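Local structure of Lon211 (Mycobacterium tuberculosis, 6VBK) at residues T11-V16 against A118-G123; A77-L82 against R105-T110. The protein forms the N-terminal domain of an ATP-dependent Lon protease, a domain that probably recognises and binds the protein substrates to be degraded. All coordinates share one frame; numbering follows the deposited sequence.

Interaction 1. Residues T11-V16 against A118-G123; sequences TLTLPV and ALWVEG
Leu-12 with Gly-123 and Leu-14 with Val-121 are the hydrogen-bonded pairs of two antiparallel β-strands in the mixed sheet of the Lon substrate-binding domain, where strand 9-19 runs between strands 65-70 and 120-125. The two short strand segments meet at 157°. Leu-14 and Val-121 bond reciprocally, each N 3.2 Å from the other's O, with both bonds nearly straight. Further along, Val-16 N reaches Leu-119 O at 2.8 Å. At the opposite end Gly-123 N donates to Leu-12 O; the return contact is modelled too short to be relied on.

On the sheet face that carries Thr-13, Pro-15 and Trp-120, the indole and the proline ring lie side by side, pointing the same way. At this non-hydrogen-bonded position the backbone N does not face Trp-120, so a residue without an N-H costs this strand pair no bond. Pro-15 CD makes a CH-pi contact 3.9 Å from the centroid of the six-membered ring, 29° off the normal. Thr-13 crosses the indole at about a right angle: its OG1 lies beside the backbone N (chi1 -64°), which leaves CG2 anti to it and 3.5 Å from Trp-120 CE3. Trp-120 NE1 is satisfied by Pro-115 O, and helix 38-50 packs against the aromatic side chain through Ala-46 and Ala-50, whose small side chains let the helix come close.

The face bearing Leu-14 and Val-121 is aliphatic, and here Val-16 CG2 meets Val-121 CG2 at 3.6 Å. Where the direct pairing runs out, one water takes over, donating to Val-16 O and accepting from Leu-119 N, each at 2.8 Å.

Interaction 2. Residues A77-L82 against R105-T110; sequences ADVGTL and RVRIGT
Val-79 pairs with Arg-107 and Gly-80 with Val-106 in an antiparallel β-hairpin, strands 79-88 and 96-112, of the Lon substrate-binding domain. Gly-80 and Val-106 exchange two backbone hydrogen bonds, and Ile-108 N extends the ladder to Asp-78 O at 2.8 Å.

Ile-108 can be followed outward from that bond. Its CB sits 3.4 Å from the same Asp-78 O. CG1, anti to the carbonyl carbon (chi1 -65°), passes alongside Gly-80 N at 3.9 Å, and the extended chain then carries CD1 to 3.2 Å from Ala-77 O. Gly-80 has no side chain to compete for this space, so the CG1-CD1 arm of the beta-branched Ile-108 can lie against the backbone there. The isoleucine also touches Val-69 of strand 65-70.

On the face of Val-79 and Arg-107, Val-79 CG2 lies 3.9 Å above one face of the Arg-107 guanidinium, offset toward its rim. The arginine chain bends at chi3 (-64°), which brings its end close to Asp-78; the carboxylate of that poorly ordered residue makes a long salt bridge, OD2 to NH1 3.7 Å. The guanidinium of Arg-105 finds its partners elsewhere, at Val-189 O and Asp-173. Asp-78 O is doubly held: besides the amide of Ile-108, it accepts from a water at 2.6 Å that also donates to Ile-108 O.

In the fold
From the N terminus, segment 11-16 comes first, and interaction 1 closes a loop of about a hundred residues when the chain returns to it at 118-123. Within that loop lie helix 38-50, strand 65-70 and the hairpin whose arms meet in interaction 2, a short closure of 22 residues, so the contacts nest and do not cross. They share one sheet: strand 120-125 follows strand 96-112 in the chain after a short connection and pairs with it, Glu-122 N probably bonding to Thr-110 O at 2.6 Å. Leu-14 CD1 and Leu-82 CD1 pack together, as do Gly-123 and Val-106, joining the first strand, the hairpin and the closing strand.

Interaction 1. Residues T11-V16 against A118-G123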
# COMPACT_ATOMS: atom_id res chain seq x y z
N THR B 11 0.91 -0.60 -2.89
CA THR B 11 0.00 -1.23 -3.84
C THR B 11 0.40 -0.85 -5.25
O THR B 11 0.43 0.34 -5.60
CB THR B 11 -1.45 -0.83 -3.56
OG1 THR B 11 -1.93 -1.52 -2.40
CG2 THR B 11 -2.33 -1.18 -4.75
N LEU B 12 0.72 -1.85 -6.07
CA LEU B 12 1.09 -1.64 -7.46
C LEU B 12 -0.12 -1.76 -8.37
O LEU B 12 -1.11 -2.43 -8.05
CB LEU B 12 2.16 -2.64 -7.89
CG LEU B 12 3.61 -2.37 -7.50
CD1 LEU B 12 4.48 -3.53 -7.95
CD2 LEU B 12 4.11 -1.08 -8.12
N THR B 13 -0.03 -1.12 -9.53
CA THR B 13 -1.02 -1.23 -10.59
C THR B 13 -0.32 -1.72 -11.84
O THR B 13 0.57 -1.05 -12.36
CB THR B 13 -1.72 0.11 -10.84
OG1 THR B 13 -2.44 0.50 -9.66
CG2 THR B 13 -2.68 0.01 -12.00
N LEU B 14 -0.72 -2.90 -12.32
CA LEU B 14 -0.04 -3.56 -13.42
C LEU B 14 -1.05 -4.13 -14.40
O LEU B 14 -2.16 -4.50 -14.01
CB LEU B 14 0.86 -4.70 -12.91
CG LEU B 14 1.97 -4.32 -11.92
CD1 LEU B 14 2.55 -5.56 -11.27
CD2 LEU B 14 3.05 -3.52 -12.63
N PRO B 15 -0.69 -4.21 -15.69
CA PRO B 15 -1.56 -4.89 -16.65
C PRO B 15 -1.41 -6.40 -16.53
O PRO B 15 -0.31 -6.93 -16.32
CB PRO B 15 -1.05 -4.39 -18.00
CG PRO B 15 0.40 -4.11 -17.76
CD PRO B 15 0.51 -3.64 -16.33
N VAL B 16 -2.53 -7.10 -16.66
CA VAL B 16 -2.55 -8.55 -16.49
C VAL B 16 -2.16 -9.21 -17.81
O VAL B 16 -2.83 -9.02 -18.83
CB VAL B 16 -3.93 -9.04 -16.02
CG1 VAL B 16 -3.99 -10.55 -16.04
CG2 VAL B 16 -4.22 -8.51 -14.62
N ALA B 118 -5.51 -3.42 -22.16
CA ALA B 118 -5.28 -4.52 -21.24
C ALA B 118 -6.10 -4.35 -19.96
O ALA B 118 -6.56 -3.25 -19.63
CB ALA B 118 -3.80 -4.64 -20.89
N LEU B 119 -6.27 -5.45 -19.25
CA LEU B 119 -6.94 -5.44 -17.96
C LEU B 119 -5.95 -5.06 -16.86
O LEU B 119 -4.86 -5.63 -16.77
CB LEU B 119 -7.56 -6.80 -17.66
CG LEU B 119 -8.09 -7.05 -16.25
CD1 LEU B 119 -9.16 -6.03 -15.88
CD2 LEU B 119 -8.61 -8.47 -16.11
N TRP B 120 -6.33 -4.09 -16.04
CA TRP B 120 -5.49 -3.59 -14.96
C TRP B 120 -6.04 -4.03 -13.62
O TRP B 120 -7.25 -4.00 -13.39
CB TRP B 120 -5.38 -2.07 -15.01
CG TRP B 120 -4.63 -1.56 -16.20
CD1 TRP B 120 -5.11 -1.38 -17.47
CD2 TRP B 120 -3.26 -1.14 -16.24
NE1 TRP B 120 -4.13 -0.89 -18.29
CE2 TRP B 120 -2.98 -0.73 -17.56
CE3 TRP B 120 -2.24 -1.08 -15.28
CZ2 TRP B 120 -1.73 -0.27 -17.95
CZ3 TRP B 120 -1.00 -0.61 -15.67
CH2 TRP B 120 -0.75 -0.22 -16.99
N VAL B 121 -5.14 -4.44 -12.72
CA VAL B 121 -5.50 -4.82 -11.36
C VAL B 121 -4.51 -4.18 -10.40
O VAL B 121 -3.38 -3.84 -10.76
CB VAL B 121 -5.52 -6.35 -11.15
CG1 VAL B 121 -6.52 -7.01 -12.10
CG2 VAL B 121 -4.13 -6.94 -11.33
N GLU B 122 -4.95 -4.00 -9.16
CA GLU B 122 -4.07 -3.56 -8.09
C GLU B 122 -3.44 -4.77 -7.41
O GLU B 122 -4.07 -5.82 -7.27
CB GLU B 122 -4.82 -2.71 -7.07
CG GLU B 122 -5.28 -1.36 -7.61
CD GLU B 122 -5.99 -0.53 -6.56
OE1 GLU B 122 -6.24 -1.05 -5.45
OE2 GLU B 122 -6.31 0.65 -6.85
N GLY B 123 -2.19 -4.61 -6.98
CA GLY B 123 -1.47 -5.71 -6.37
C GLY B 123 -0.46 -5.22 -5.36
O GLY B 123 -0.07 -4.05 -5.35
O HOH W 1 -5.22 -8.01 -19.93

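Interaction 2. Residues A77-L82 against R105-T110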
# COMPACT_ATOMS: atom_id res chain seq x y z
N ALA B 77 -5.34 -16.67 -10.90
CA ALA B 77 -4.81 -16.98 -9.58
C ALA B 77 -4.81 -15.73 -8.69
O ALA B 77 -4.77 -14.60 -9.17
CB ALA B 77 -3.40 -17.55 -9.69
N ASP B 78 -4.85 -15.97 -7.38
CA ASP B 78 -4.84 -14.87 -6.42
C ASP B 78 -3.48 -14.18 -6.33
O ASP B 78 -3.40 -13.08 -5.76
CB ASP B 78 -5.26 -15.37 -5.04
CG ASP B 78 -4.44 -16.57 -4.58
OD1 ASP B 78 -4.71 -17.69 -5.06
OD2 ASP B 78 -3.53 -16.39 -3.75
N VAL B 79 -2.43 -14.78 -6.88
CA VAL B 79 -1.09 -14.20 -6.88
C VAL B 79 -0.53 -14.29 -8.29
O VAL B 79 -0.61 -15.35 -8.93
CB VAL B 79 -0.16 -14.92 -5.88
CG1 VAL B 79 1.29 -14.53 -6.13
CG2 VAL B 79 -0.57 -14.58 -4.45
N GLY B 80 0.02 -13.18 -8.78
CA GLY B 80 0.74 -13.15 -10.04
C GLY B 80 2.22 -12.91 -9.80
O GLY B 80 2.67 -12.66 -8.68
N THR B 81 2.98 -13.00 -10.88
CA THR B 81 4.42 -12.75 -10.85
C THR B 81 4.70 -11.43 -11.54
O THR B 81 4.36 -11.26 -12.72
CB THR B 81 5.20 -13.88 -11.52
OG1 THR B 81 4.93 -15.12 -10.84
CG2 THR B 81 6.69 -13.60 -11.47
N LEU B 82 5.31 -10.50 -10.82
CA LEU B 82 5.78 -9.26 -11.42
C LEU B 82 6.83 -9.59 -12.48
O LEU B 82 7.87 -10.17 -12.17
CB LEU B 82 6.35 -8.33 -10.36
CG LEU B 82 7.04 -7.05 -10.85
CD1 LEU B 82 6.09 -6.23 -11.71
CD2 LEU B 82 7.56 -6.23 -9.68
N ARG B 105 6.54 -12.00 -6.13
CA ARG B 105 5.13 -12.36 -6.03
C ARG B 105 4.29 -11.14 -5.70
O ARG B 105 4.69 -10.28 -4.91
CB ARG B 105 4.93 -13.44 -4.96
CG ARG B 105 5.47 -14.79 -5.36
CD ARG B 105 5.32 -15.81 -4.25
NE ARG B 105 5.49 -17.17 -4.74
CZ ARG B 105 6.66 -17.76 -4.94
NH1 ARG B 105 7.79 -17.11 -4.68
NH2 ARG B 105 6.71 -19.00 -5.40
N VAL B 106 3.12 -11.05 -6.34
CA VAL B 106 2.22 -9.92 -6.17
C VAL B 106 0.84 -10.47 -5.83
O VAL B 106 0.28 -11.27 -6.59
CB VAL B 106 2.15 -9.04 -7.43
CG1 VAL B 106 1.22 -7.87 -7.20
CG2 VAL B 106 3.54 -8.55 -7.81
N ARG B 107 0.30 -10.06 -4.68
CA ARG B 107 -1.04 -10.47 -4.27
C ARG B 107 -2.08 -9.66 -5.03
O ARG B 107 -2.16 -8.44 -4.86
CB ARG B 107 -1.21 -10.31 -2.77
CG ARG B 107 -2.62 -10.61 -2.28
CD ARG B 107 -2.62 -11.10 -0.84
NE ARG B 107 -1.93 -12.38 -0.71
CZ ARG B 107 -2.50 -13.56 -0.93
NH1 ARG B 107 -3.78 -13.63 -1.28
NH2 ARG B 107 -1.79 -14.68 -0.79
N ILE B 108 -2.87 -10.33 -5.87
CA ILE B 108 -3.82 -9.64 -6.73
C ILE B 108 -5.00 -9.16 -5.89
O ILE B 108 -5.65 -9.94 -5.20
CB ILE B 108 -4.29 -10.55 -7.87
CG1 ILE B 108 -3.12 -10.87 -8.79
CG2 ILE B 108 -5.43 -9.90 -8.64
CD1 ILE B 108 -3.49 -11.74 -9.97
N GLY B 109 -5.27 -7.86 -5.96
CA GLY B 109 -6.37 -7.28 -5.21
C GLY B 109 -7.45 -6.67 -6.07
O GLY B 109 -7.96 -7.32 -6.99
N THR B 110 -7.80 -5.42 -5.79
CA THR B 110 -8.89 -4.76 -6.50
C THR B 110 -8.52 -4.48 -7.95
O THR B 110 -7.36 -4.20 -8.28
CB THR B 110 -9.26 -3.45 -5.80
OG1 THR B 110 -8.09 -2.65 -5.63
CG2 THR B 110 -9.89 -3.72 -4.44
O HOH W 2 -2.40 -16.96 -1.35
O HOH W 3 -4.96 -12.32 -3.78